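Local coordinates for uncharacterized protein (Bacteroides ovatus CL02T12C04, PDB 6PTM) that probably hydrolyses carrageenan-derived sugars from the chain end, as an exo-carrageenase of glycoside hydrolase family 42, at residues T68-T73 with L143-T148; N492-T497 with H541-D546. One frame throughout, in Å; residues are numbered along the deposited sequence.

Contact 1 of 2, residues T68-T73 with L143-T148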
loop_
_atom_site.group_PDB
_atom_site.type_symbol
_atom_site.label_atom_id
_atom_site.label_comp_id
_atom_site.label_asym_id
_atom_site.label_seq_id
_atom_site.Cartn_x
_atom_site.Cartn_y
_atom_site.Cartn_z
ATOM N N THR A 68 0.771 11.426 28.574
ATOM C CA THR A 68 -0.525 11.948 28.067
ATOM C C THR A 68 -0.432 12.254 26.564
ATOM O O THR A 68 -1.246 13.056 26.075
ATOM C CB THR A 68 -0.972 13.220 28.801
ATOM O OG1 THR A 68 0.110 14.146 28.806
ATOM C CG2 THR A 68 -1.407 12.957 30.214
ATOM N N LEU A 69 0.507 11.663 25.831
ATOM C CA LEU A 69 0.638 11.930 24.370
ATOM C C LEU A 69 -0.719 11.743 23.671
ATOM O O LEU A 69 -1.102 12.597 22.855
ATOM C CB LEU A 69 1.715 11.033 23.752
ATOM C CG LEU A 69 1.874 11.131 22.242
ATOM C CD1 LEU A 69 2.281 12.552 21.815
ATOM C CD2 LEU A 69 2.912 10.119 21.773
ATOM N N LYS A 70 -1.430 10.666 23.976
ATOM C CA LYS A 70 -2.678 10.320 23.252
ATOM C C LYS A 70 -3.693 11.465 23.437
ATOM O O LYS A 70 -4.182 11.963 22.445
ATOM C CB LYS A 70 -3.162 8.977 23.778
ATOM C CG LYS A 70 -4.409 8.437 23.121
ATOM C CD LYS A 70 -4.723 7.045 23.607
ATOM C CE LYS A 70 -6.047 6.569 23.056
ATOM N NZ LYS A 70 -6.270 5.145 23.367
ATOM N N GLU A 71 -3.935 11.882 24.682
ATOM C CA GLU A 71 -4.931 12.927 25.029
ATOM C C GLU A 71 -4.465 14.288 24.495
ATOM O O GLU A 71 -5.327 15.068 24.014
ATOM C CB GLU A 71 -5.208 12.918 26.525
ATOM C CG GLU A 71 -5.986 11.698 26.994
ATOM C CD GLU A 71 -5.113 10.476 27.234
ATOM O OE1 GLU A 71 -3.870 10.645 27.328
ATOM O OE2 GLU A 71 -5.680 9.360 27.323
ATOM N N GLU A 72 -3.174 14.588 24.552
ATOM C CA GLU A 72 -2.640 15.841 23.954
ATOM C C GLU A 72 -2.883 15.870 22.449
ATOM O O GLU A 72 -3.142 16.970 21.896
ATOM C CB GLU A 72 -1.146 15.992 24.199
ATOM C CG GLU A 72 -0.808 16.283 25.647
ATOM C CD GLU A 72 0.689 16.194 25.867
ATOM O OE1 GLU A 72 1.410 16.697 25.001
ATOM O OE2 GLU A 72 1.121 15.543 26.808
ATOM N N THR A 73 -2.780 14.718 21.787
ATOM C CA THR A 73 -3.040 14.604 20.331
ATOM C C THR A 73 -4.515 14.910 20.085
ATOM O O THR A 73 -4.823 15.690 19.160
ATOM C CB THR A 73 -2.624 13.233 19.786
ATOM O OG1 THR A 73 -1.217 13.100 20.000
ATOM C CG2 THR A 73 -2.972 13.076 18.325
ATOM N N LEU A 143 -6.973 0.993 33.837
ATOM C CA LEU A 143 -6.386 0.658 32.522
ATOM C C LEU A 143 -4.880 0.762 32.668
ATOM O O LEU A 143 -4.405 1.744 33.294
ATOM C CB LEU A 143 -6.849 1.633 31.438
ATOM C CG LEU A 143 -8.355 1.722 31.191
ATOM C CD1 LEU A 143 -8.669 2.782 30.133
ATOM C CD2 LEU A 143 -8.947 0.385 30.785
ATOM N N LYS A 144 -4.167 -0.199 32.118
ATOM C CA LYS A 144 -2.689 -0.139 32.091
ATOM C C LYS A 144 -2.275 0.524 30.776
ATOM O O LYS A 144 -2.638 0.018 29.715
ATOM C CB LYS A 144 -2.117 -1.547 32.271
ATOM C CG LYS A 144 -0.587 -1.622 32.291
ATOM C CD LYS A 144 -0.038 -3.008 32.603
ATOM C CE LYS A 144 -0.399 -4.030 31.549
ATOM N NZ LYS A 144 0.584 -3.992 30.456
ATOM N N ARG A 145 -1.534 1.623 30.846
ATOM C CA ARG A 145 -1.006 2.319 29.645
ATOM C C ARG A 145 0.426 1.882 29.376
ATOM O O ARG A 145 1.280 2.155 30.170
ATOM C CB ARG A 145 -1.052 3.834 29.803
ATOM C CG ARG A 145 -0.483 4.574 28.602
ATOM C CD ARG A 145 -1.025 5.972 28.566
ATOM N NE ARG A 145 -2.444 5.993 28.217
ATOM C CZ ARG A 145 -3.138 7.116 28.091
ATOM N NH1 ARG A 145 -2.536 8.269 28.284
ATOM N NH2 ARG A 145 -4.404 7.109 27.721
ATOM N N LEU A 146 0.678 1.269 28.228
ATOM C CA LEU A 146 2.043 0.874 27.851
ATOM C C LEU A 146 2.848 2.123 27.555
ATOM O O LEU A 146 2.284 3.115 27.084
ATOM C CB LEU A 146 1.958 -0.026 26.627
ATOM C CG LEU A 146 1.271 -1.360 26.880
ATOM C CD1 LEU A 146 1.227 -2.172 25.598
ATOM C CD2 LEU A 146 1.980 -2.125 27.994
ATOM N N PRO A 147 4.179 2.069 27.783
ATOM C CA PRO A 147 5.067 3.119 27.321
ATOM C C PRO A 147 4.942 3.324 25.807
ATOM O O PRO A 147 4.824 2.330 25.044
ATOM C CB PRO A 147 6.483 2.598 27.643
ATOM C CG PRO A 147 6.285 1.506 28.698
ATOM C CD PRO A 147 4.899 0.943 28.427
ATOM N N THR A 148 5.052 4.574 25.364
ATOM C CA THR A 148 4.963 4.920 23.927
ATOM C C THR A 148 5.848 6.139 23.691
ATOM O O THR A 148 5.919 6.999 24.556
ATOM C CB THR A 148 3.495 5.092 23.500
ATOM O OG1 THR A 148 3.453 5.010 22.080
ATOM C CG2 THR A 148 2.885 6.395 23.958
#

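Contact 2 of 2, residues N492-T497 with H541-D546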
loop_
_atom_site.group_PDB
_atom_site.type_symbol
_atom_site.label_atom_id
_atom_site.label_comp_id
_atom_site.label_asym_id
_atom_site.label_seq_id
_atom_site.Cartn_x
_atom_site.Cartn_y
_atom_site.Cartn_z
ATOM N N ASN A 492 -8.116 -0.232 9.758
ATOM C CA ASN A 492 -7.446 -0.179 8.446
ATOM C C ASN A 492 -5.960 0.088 8.633
ATOM O O ASN A 492 -5.171 -0.582 7.955
ATOM C CB ASN A 492 -8.106 0.864 7.550
ATOM C CG ASN A 492 -8.622 0.249 6.279
ATOM O OD1 ASN A 492 -8.061 0.482 5.208
ATOM N ND2 ASN A 492 -9.675 -0.550 6.398
ATOM N N TYR A 493 -5.582 1.049 9.461
ATOM C CA TYR A 493 -4.152 1.385 9.622
ATOM C C TYR A 493 -3.498 0.212 10.346
ATOM O O TYR A 493 -2.357 -0.129 10.075
ATOM C CB TYR A 493 -3.947 2.734 10.314
ATOM C CG TYR A 493 -4.035 3.887 9.358
ATOM C CD1 TYR A 493 -5.269 4.388 8.984
ATOM C CD2 TYR A 493 -2.913 4.436 8.777
ATOM C CE1 TYR A 493 -5.384 5.409 8.055
ATOM C CE2 TYR A 493 -3.011 5.487 7.869
ATOM C CZ TYR A 493 -4.254 5.958 7.485
ATOM O OH TYR A 493 -4.388 6.972 6.588
ATOM N N TRP A 494 -4.229 -0.392 11.269
ATOM C CA TRP A 494 -3.679 -1.518 12.054
ATOM C C TRP A 494 -3.416 -2.690 11.087
ATOM O O TRP A 494 -2.302 -3.280 11.085
ATOM C CB TRP A 494 -4.648 -1.887 13.187
ATOM C CG TRP A 494 -4.074 -2.912 14.107
ATOM C CD1 TRP A 494 -4.015 -4.251 13.903
ATOM C CD2 TRP A 494 -3.438 -2.668 15.371
ATOM N NE1 TRP A 494 -3.396 -4.861 14.952
ATOM C CE2 TRP A 494 -3.037 -3.919 15.874
ATOM C CE3 TRP A 494 -3.188 -1.522 16.123
ATOM C CZ2 TRP A 494 -2.374 -4.044 17.083
ATOM C CZ3 TRP A 494 -2.535 -1.640 17.321
ATOM C CH2 TRP A 494 -2.123 -2.886 17.790
ATOM N N LEU A 495 -4.433 -3.050 10.305
ATOM C CA LEU A 495 -4.341 -4.201 9.388
ATOM C C LEU A 495 -3.213 -3.964 8.368
ATOM O O LEU A 495 -2.350 -4.853 8.185
ATOM C CB LEU A 495 -5.717 -4.407 8.743
ATOM C CG LEU A 495 -5.820 -5.526 7.717
ATOM C CD1 LEU A 495 -5.599 -6.883 8.358
ATOM C CD2 LEU A 495 -7.157 -5.430 6.986
ATOM N N ALA A 496 -3.173 -2.783 7.745
ATOM C CA ALA A 496 -2.144 -2.452 6.747
ATOM C C ALA A 496 -0.752 -2.599 7.389
ATOM O O ALA A 496 0.181 -3.158 6.733
ATOM C CB ALA A 496 -2.355 -1.068 6.195
ATOM N N THR A 497 -0.625 -2.194 8.650
ATOM C CA THR A 497 0.664 -2.262 9.369
ATOM C C THR A 497 1.033 -3.724 9.638
ATOM O O THR A 497 2.207 -4.084 9.435
ATOM C CB THR A 497 0.661 -1.402 10.638
ATOM O OG1 THR A 497 0.317 -0.076 10.236
ATOM C CG2 THR A 497 2.034 -1.462 11.267
ATOM N N HIS A 541 -3.490 8.984 14.406
ATOM C CA HIS A 541 -2.344 9.223 15.323
ATOM C C HIS A 541 -2.454 8.368 16.587
ATOM O O HIS A 541 -1.410 7.890 17.062
ATOM C CB HIS A 541 -2.216 10.720 15.602
ATOM C CG HIS A 541 -1.947 11.450 14.349
ATOM N ND1 HIS A 541 -0.748 11.307 13.697
ATOM C CD2 HIS A 541 -2.715 12.253 13.595
ATOM C CE1 HIS A 541 -0.783 12.023 12.587
ATOM N NE2 HIS A 541 -1.990 12.599 12.488
ATOM N N ALA A 542 -3.663 8.170 17.110
ATOM C CA ALA A 542 -3.906 7.265 18.248
ATOM C C ALA A 542 -3.518 5.836 17.859
ATOM O O ALA A 542 -2.936 5.125 18.681
ATOM C CB ALA A 542 -5.346 7.350 18.702
ATOM N N THR A 543 -3.840 5.403 16.653
ATOM C CA THR A 543 -3.409 4.064 16.177
ATOM C C THR A 543 -1.866 3.977 16.147
ATOM O O THR A 543 -1.302 3.012 16.671
ATOM C CB THR A 543 -4.109 3.735 14.863
ATOM O OG1 THR A 543 -5.528 3.887 15.054
ATOM C CG2 THR A 543 -3.801 2.330 14.427
ATOM N N MET A 544 -1.175 4.962 15.598
ATOM C CA MET A 544 0.313 4.964 15.585
ATOM C C MET A 544 0.829 4.837 17.027
ATOM O O MET A 544 1.795 4.061 17.288
ATOM C CB MET A 544 0.856 6.228 14.910
ATOM C CG MET A 544 0.485 6.357 13.441
ATOM S SD MET A 544 1.100 4.973 12.433
ATOM C CE MET A 544 -0.411 4.388 11.673
ATOM N N ILE A 545 0.211 5.565 17.957
ATOM C CA ILE A 545 0.647 5.523 19.378
ATOM C C ILE A 545 0.548 4.093 19.896
ATOM O O ILE A 545 1.488 3.648 20.596
ATOM C CB ILE A 545 -0.193 6.476 20.236
ATOM C CG1 ILE A 545 0.225 7.924 19.982
ATOM C CG2 ILE A 545 -0.107 6.029 21.697
ATOM C CD1 ILE A 545 -0.693 8.961 20.595
ATOM N N ASP A 546 -0.569 3.414 19.628
ATOM C CA ASP A 546 -0.716 2.021 20.105
ATOM C C ASP A 546 0.258 1.104 19.359
ATOM O O ASP A 546 0.935 0.281 20.017
ATOM C CB ASP A 546 -2.146 1.509 20.012
ATOM C CG ASP A 546 -3.055 2.088 21.080
ATOM O OD1 ASP A 546 -2.542 2.493 22.141
ATOM O OD2 ASP A 546 -4.250 2.167 20.811
#

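Contact 1 of 2, residues T68-T73 with L143-T148
The CA atoms of Thr68 and Arg145 are the nearest pair at their end of the contact, 9.8 Å apart, and the CA atoms of Leu69 and Thr148 come to 8.2 Å. One segment starts helix 69-90, with Thr68 at the N-cap position; the other is an extended loop between helix 109-139 and strand 157-159. The backbones stay well separated, and Arg145 spans the gap. CG of Arg145 is anti to the backbone N (chi1 178°), which sends the chain toward the helix before a bend at chi3 turns its guanidinium to Glu71. The two side chains come from opposite directions, with the Glu71 carboxylate at the edge of the Arg145 guanidinium and the planes 14° apart. The grip is end-on: NH1 of Arg145 donates to OE1 of Glu71 at 2.9 Å and NH2 to OE2 at 2.6 Å, each to a syn lone pair, the second nearly straight at 174°. NH1 also bonds to the carbonyl of Asn67. Lys70 CD passes 4.1 Å from Arg145 NH2, while its NZ pairs with Glu134. Farther along, CD2 of Leu69 meets CG2 of Thr148 at 4.3 Å. Two parallel N-H bonds leave the guanidinium little freedom to rotate, and neutralising the buried Glu71 carboxylate probably favours its ionised form.

Contact 2 of 2, residues N492-T497 with H541-D546
Thr543 places its CG2 methyl between the side chains of Tyr493 and Trp494, where the two helices come closest by backbone, 6.9 Å from CA of Trp494 to CA of Thr543. The segment axes approach to 9.9 Å and cross at -42°. The tighter packing is on the Tyr493 side. CE of Met544 lies 3.8 Å from Tyr493 CD2, meeting the ring obliquely, and also touches Tyr493 CB; bends at chi2 and chi3 curl the thioether chain back to bring this methyl there. CG2 of Thr543 is 4.1 Å from Tyr493 CB. Phe171 and Ala173 of strand 168-175 touch Met544, and Tyr493 OH bonds to Thr506. The Trp494 side is looser. Its indole is met at the edge, near its plane, by Thr543 CG2, 4.3 Å from CE3, and by Asp546 CB, 4.2 Å from CZ3. Asp546 is partly exposed, and its carboxylate forms a salt bridge with Arg490, one turn before Trp494; the indole NE1 bonds to Asn722. Apolar contacts thus join two helices beside strands 168-175 and 503-506, consistent with the outer helical layer of the (beta/alpha)8 barrel that forms the catalytic domain of family 42 glycosidases.

Contact 1 closes before contact 2 opens along the chain, yet their centres lie only 14 Å apart, on the same side of the chain's centre. Helix 534-549 joins them: one side of it packs on helix 486-498 in contact 2, while Ile545 and His541 reach the segments of contact 1. CD1 of Ile545 lies 3.7 Å from CG of Leu69, CB of His541 is 3.7 Å from CG2 of Thr73, and Thr148 OG1 probably hydrogen-bonds to the carbonyl O of Ile545 at 2.8 Å. The start of helix 69-90 and the loop leading to strand 157-159 are thereby fastened to the more central helix pair within the beta-galactosidase-like region.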